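Glucose-6-phosphate 1-dehydrogenase (Kluyveromyces lactis, PDB 7E6I) catalyses the NADP+-dependent oxidation of glucose 6-phosphate to 6-phosphogluconolactone, probably the rate-limiting first step of the oxidative pentose phosphate pathway. Local coordinates at residues F155-T163 with L436-T444. Residues are numbered along the deposited sequence; the frame is centred on the assembly and turned at random.
Sequences FGHDLQSAT and LDVSWKLFT
L159 and W440 approach within 4.9 Å, CA to CA, where residues 159-163, the start of helix 159-169, run nearly antiparallel (162°) to residues 436-444 of helix 433-451, with the axes of these short segments 9.5 Å apart. The W440 indole lies against the backbone of residues 156-158. CG anti to the carbonyl carbon (chi1 -83°) sets one face of the indole against H157 C and D158 CA. A162 CB meets W440 CD1 at 3.4 Å, and G156 O lies close to CZ2. Replacing W440 by an alanine is likely to open a gap against residues 156-158 and leave the methyl of A162 without its aromatic partner.

D158 caps helix 159-169. Its OD1 accepts from S161 N (3.0 Å) and from S161 OG. T444 reaches the same helix start: its OG1 accepts a bent bond from L159 N (2.8 Å, 140°) and donates to W440 O. L159 is a knob among D437, W440, K441 and T444. Beside it, a water bridges D437 OD1 and T163 OG1. F155 CD2 packs on L436 CD2 (3.5 Å).

The contact joins the NAD-binding domain to the C-terminal domain. F155 and L436 both touch R180 of strand 178-181. On helix 236-254, Q243 packs against W440, and R239 NE is hydrogen-bonded to H157 O.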
ATOM      1  N   PHE A 155      -5.764   8.739   5.775  1.00 35.34           N
ATOM      2  CA  PHE A 155      -5.588   9.844   6.706  1.00 35.48           C
ATOM      3  C   PHE A 155      -6.122  11.116   6.060  1.00 40.28           C
ATOM      4  O   PHE A 155      -5.353  12.028   5.741  1.00 43.62           O
ATOM      5  CB  PHE A 155      -4.116  10.015   7.084  1.00 35.52           C
ATOM      6  CG  PHE A 155      -3.377   8.728   7.220  1.00 35.79           C
ATOM      7  CD1 PHE A 155      -3.438   8.001   8.402  1.00 35.72           C
ATOM      8  CD2 PHE A 155      -2.631   8.231   6.169  1.00 30.80           C
ATOM      9  CE1 PHE A 155      -2.759   6.809   8.544  1.00 33.40           C
ATOM     10  CE2 PHE A 155      -1.948   7.042   6.293  1.00 33.32           C
ATOM     11  CZ  PHE A 155      -2.007   6.320   7.484  1.00 34.69           C
ATOM     12  N   GLY A 156      -7.423  11.183   5.842  1.00 35.73           N
ATOM     13  CA  GLY A 156      -8.017  12.287   5.119  1.00 35.57           C
ATOM     14  C   GLY A 156      -8.540  11.853   3.762  1.00 36.53           C
ATOM     15  O   GLY A 156      -8.266  10.758   3.271  1.00 38.88           O
ATOM     16  N   HIS A 157      -9.337  12.745   3.172  1.00 33.97           N
ATOM     17  CA  HIS A 157      -9.895  12.558   1.845  1.00 33.85           C
ATOM     18  C   HIS A 157      -9.543  13.707   0.913  1.00 34.93           C
ATOM     19  O   HIS A 157      -9.950  13.687  -0.259  1.00 35.76           O
ATOM     20  CB  HIS A 157     -11.419  12.411   1.931  1.00 34.46           C
ATOM     21  CG  HIS A 157     -12.065  13.444   2.795  1.00 36.00           C
ATOM     22  ND1 HIS A 157     -12.541  14.640   2.295  1.00 38.89           N
ATOM     23  CD2 HIS A 157     -12.281  13.479   4.129  1.00 35.38           C
ATOM     24  CE1 HIS A 157     -13.044  15.359   3.284  1.00 37.49           C
ATOM     25  NE2 HIS A 157     -12.892  14.680   4.409  1.00 39.91           N
ATOM     26  N   ASP A 158      -8.819  14.708   1.405  1.00 32.76           N
ATOM     27  CA  ASP A 158      -8.283  15.813   0.614  1.00 34.17           C
ATOM     28  C   ASP A 158      -7.277  16.532   1.505  1.00 35.28           C
ATOM     29  O   ASP A 158      -7.084  16.165   2.672  1.00 34.30           O
ATOM     30  CB  ASP A 158      -9.383  16.758   0.107  1.00 33.81           C
ATOM     31  CG  ASP A 158     -10.307  17.253   1.218  1.00 38.32           C
ATOM     32  OD1 ASP A 158      -9.907  17.277   2.411  1.00 36.20           O
ATOM     33  OD2 ASP A 158     -11.459  17.618   0.890  1.00 39.53           O
ATOM     34  N   LEU A 159      -6.637  17.564   0.948  1.00 33.59           N
ATOM     35  CA  LEU A 159      -5.607  18.279   1.696  1.00 35.22           C
ATOM     36  C   LEU A 159      -6.143  18.789   3.035  1.00 36.98           C
ATOM     37  O   LEU A 159      -5.499  18.612   4.082  1.00 33.01           O
ATOM     38  CB  LEU A 159      -5.060  19.435   0.862  1.00 30.87           C
ATOM     39  CG  LEU A 159      -4.007  20.279   1.577  1.00 30.37           C
ATOM     40  CD1 LEU A 159      -2.823  19.429   1.992  1.00 29.31           C
ATOM     41  CD2 LEU A 159      -3.525  21.417   0.676  1.00 31.92           C
ATOM     42  N   GLN A 160      -7.337  19.396   3.026  1.00 35.84           N
ATOM     43  CA  GLN A 160      -7.831  20.072   4.219  1.00 34.88           C
ATOM     44  C   GLN A 160      -8.095  19.089   5.350  1.00 36.78           C
ATOM     45  O   GLN A 160      -7.670  19.312   6.489  1.00 40.61           O
ATOM     46  CB  GLN A 160      -9.092  20.863   3.894  1.00 40.42           C
ATOM     47  CG  GLN A 160      -9.276  22.062   4.813  1.00 47.64           C
ATOM     48  CD  GLN A 160     -10.720  22.535   4.897  1.00 58.78           C
ATOM     49  OE1 GLN A 160     -11.194  23.274   4.027  1.00 66.57           O
ATOM     50  NE2 GLN A 160     -11.424  22.117   5.949  1.00 57.92           N
ATOM     51  N   SER A 161      -8.803  18.000   5.062  1.00 35.24           N
ATOM     52  CA  SER A 161      -9.084  17.020   6.103  1.00 34.27           C
ATOM     53  C   SER A 161      -7.803  16.364   6.611  1.00 37.17           C
ATOM     54  O   SER A 161      -7.632  16.190   7.824  1.00 38.15           O
ATOM     55  CB  SER A 161     -10.106  15.989   5.595  1.00 35.76           C
ATOM     56  OG  SER A 161      -9.741  15.398   4.350  1.00 35.60           O
ATOM     57  N   ALA A 162      -6.865  16.036   5.713  1.00 35.36           N
ATOM     58  CA  ALA A 162      -5.611  15.428   6.166  1.00 36.70           C
ATOM     59  C   ALA A 162      -4.821  16.380   7.055  1.00 34.92           C
ATOM     60  O   ALA A 162      -4.297  15.973   8.101  1.00 35.49           O
ATOM     61  CB  ALA A 162      -4.765  14.985   4.973  1.00 31.56           C
ATOM     62  N   THR A 163      -4.729  17.654   6.660  1.00 33.93           N
ATOM     63  CA  THR A 163      -4.068  18.652   7.498  1.00 37.69           C
ATOM     64  C   THR A 163      -4.698  18.708   8.887  1.00 38.94           C
ATOM     65  O   THR A 163      -3.989  18.731   9.902  1.00 38.76           O
ATOM     66  CB  THR A 163      -4.128  20.028   6.836  1.00 34.92           C
ATOM     67  OG1 THR A 163      -3.737  19.916   5.467  1.00 34.72           O
ATOM     68  CG2 THR A 163      -3.214  21.015   7.545  1.00 36.67           C
ATOM     69  N   LEU A 436       2.676  12.626   3.346  1.00 30.01           N
ATOM     70  CA  LEU A 436       1.227  12.755   3.268  1.00 30.84           C
ATOM     71  C   LEU A 436       0.831  14.130   2.748  1.00 31.40           C
ATOM     72  O   LEU A 436      -0.002  14.262   1.836  1.00 27.92           O
ATOM     73  CB  LEU A 436       0.638  12.518   4.661  1.00 29.88           C
ATOM     74  CG  LEU A 436      -0.712  11.862   4.867  1.00 34.51           C
ATOM     75  CD1 LEU A 436      -1.048  10.915   3.732  1.00 32.69           C
ATOM     76  CD2 LEU A 436      -0.668  11.134   6.201  1.00 38.85           C
ATOM     77  N   ASP A 437       1.428  15.174   3.318  1.00 29.57           N
ATOM     78  CA  ASP A 437       1.033  16.526   2.958  1.00 30.42           C
ATOM     79  C   ASP A 437       1.254  16.782   1.475  1.00 31.44           C
ATOM     80  O   ASP A 437       0.362  17.288   0.784  1.00 29.72           O
ATOM     81  CB  ASP A 437       1.803  17.533   3.805  1.00 31.94           C
ATOM     82  CG  ASP A 437       1.418  18.953   3.488  1.00 34.03           C
ATOM     83  OD1 ASP A 437       0.234  19.311   3.648  1.00 36.53           O
ATOM     84  OD2 ASP A 437       2.304  19.717   3.061  1.00 39.76           O
ATOM     85  N   VAL A 438       2.432  16.412   0.956  1.00 31.79           N
ATOM     86  CA  VAL A 438       2.732  16.684  -0.448  1.00 31.00           C
ATOM     87  C   VAL A 438       1.855  15.838  -1.365  1.00 31.45           C
ATOM     88  O   VAL A 438       1.424  16.296  -2.435  1.00 30.08           O
ATOM     89  CB  VAL A 438       4.222  16.451  -0.732  1.00 28.47           C
ATOM     90  CG1 VAL A 438       4.518  16.730  -2.193  1.00 25.34           C
ATOM     91  CG2 VAL A 438       5.054  17.336   0.156  1.00 28.16           C
ATOM     92  N   SER A 439       1.572  14.596  -0.974  1.00 28.28           N
ATOM     93  CA  SER A 439       0.752  13.772  -1.847  1.00 28.55           C
ATOM     94  C   SER A 439      -0.667  14.330  -1.943  1.00 29.37           C
ATOM     95  O   SER A 439      -1.282  14.279  -3.011  1.00 30.74           O
ATOM     96  CB  SER A 439       0.756  12.321  -1.361  1.00 28.15           C
ATOM     97  OG  SER A 439      -0.197  12.124  -0.324  1.00 36.40           O
ATOM     98  N   TRP A 440      -1.184  14.913  -0.860  1.00 29.88           N
ATOM     99  CA  TRP A 440      -2.502  15.538  -0.923  1.00 31.67           C
ATOM    100  C   TRP A 440      -2.469  16.876  -1.658  1.00 31.67           C
ATOM    101  O   TRP A 440      -3.427  17.201  -2.366  1.00 31.13           O
ATOM    102  CB  TRP A 440      -3.095  15.700   0.485  1.00 30.84           C
ATOM    103  CG  TRP A 440      -3.761  14.425   0.984  1.00 30.40           C
ATOM    104  CD1 TRP A 440      -3.440  13.708   2.106  1.00 28.68           C
ATOM    105  CD2 TRP A 440      -4.838  13.719   0.354  1.00 30.87           C
ATOM    106  NE1 TRP A 440      -4.249  12.602   2.213  1.00 29.66           N
ATOM    107  CE2 TRP A 440      -5.113  12.582   1.148  1.00 31.60           C
ATOM    108  CE3 TRP A 440      -5.595  13.935  -0.811  1.00 31.63           C
ATOM    109  CZ2 TRP A 440      -6.112  11.667   0.821  1.00 29.58           C
ATOM    110  CZ3 TRP A 440      -6.584  13.026  -1.136  1.00 30.29           C
ATOM    111  CH2 TRP A 440      -6.834  11.904  -0.320  1.00 31.47           C
ATOM    112  N   LYS A 441      -1.376  17.644  -1.549  1.00 32.39           N
ATOM    113  CA  LYS A 441      -1.272  18.876  -2.333  1.00 32.93           C
ATOM    114  C   LYS A 441      -1.304  18.577  -3.826  1.00 35.06           C
ATOM    115  O   LYS A 441      -1.797  19.394  -4.619  1.00 36.34           O
ATOM    116  CB  LYS A 441       0.012  19.633  -1.978  1.00 32.45           C
ATOM    117  CG  LYS A 441      -0.089  20.514  -0.746  1.00 33.14           C
ATOM    118  CD  LYS A 441       1.291  20.823  -0.150  1.00 33.00           C
ATOM    119  CE  LYS A 441       1.202  22.053   0.772  1.00 42.08           C
ATOM    120  NZ  LYS A 441       1.644  21.844   2.185  1.00 39.34           N
ATOM    121  N   LEU A 442      -0.803  17.405  -4.221  1.00 35.22           N
ATOM    122  CA  LEU A 442      -0.748  17.019  -5.624  1.00 34.32           C
ATOM    123  C   LEU A 442      -2.121  16.613  -6.156  1.00 32.82           C
ATOM    124  O   LEU A 442      -2.519  17.033  -7.249  1.00 31.29           O
ATOM    125  CB  LEU A 442       0.260  15.877  -5.793  1.00 32.21           C
ATOM    126  CG  LEU A 442       0.404  15.304  -7.200  1.00 32.90           C
ATOM    127  CD1 LEU A 442       0.846  16.398  -8.165  1.00 34.95           C
ATOM    128  CD2 LEU A 442       1.374  14.127  -7.241  1.00 32.71           C
ATOM    129  N   PHE A 443      -2.867  15.810  -5.395  1.00 31.81           N
ATOM    130  CA  PHE A 443      -4.100  15.222  -5.898  1.00 30.52           C
ATOM    131  C   PHE A 443      -5.344  16.049  -5.604  1.00 33.91           C
ATOM    132  O   PHE A 443      -6.366  15.868  -6.281  1.00 33.25           O
ATOM    133  CB  PHE A 443      -4.298  13.834  -5.301  1.00 28.34           C
ATOM    134  CG  PHE A 443      -3.606  12.770  -6.049  1.00 29.12           C
ATOM    135  CD1 PHE A 443      -2.262  12.518  -5.834  1.00 30.95           C
ATOM    136  CD2 PHE A 443      -4.279  12.031  -7.003  1.00 27.34           C
ATOM    137  CE1 PHE A 443      -1.607  11.519  -6.561  1.00 28.43           C
ATOM    138  CE2 PHE A 443      -3.630  11.038  -7.726  1.00 27.22           C
ATOM    139  CZ  PHE A 443      -2.299  10.786  -7.515  1.00 23.63           C
ATOM    140  N   THR A 444      -5.306  16.921  -4.602  1.00 33.55           N
ATOM    141  CA  THR A 444      -6.526  17.639  -4.246  1.00 34.13           C
ATOM    142  C   THR A 444      -7.068  18.476  -5.399  1.00 33.78           C
ATOM    143  O   THR A 444      -8.278  18.393  -5.672  1.00 34.34           O
ATOM    144  CB  THR A 444      -6.285  18.485  -2.993  1.00 36.37           C
ATOM    145  OG1 THR A 444      -6.224  17.621  -1.848  1.00 33.86           O
ATOM    146  CG2 THR A 444      -7.411  19.492  -2.820  1.00 34.40           C
TER
HETATM  147  O   HOH W   1      -1.069  18.302   5.478  1.00 37.03           O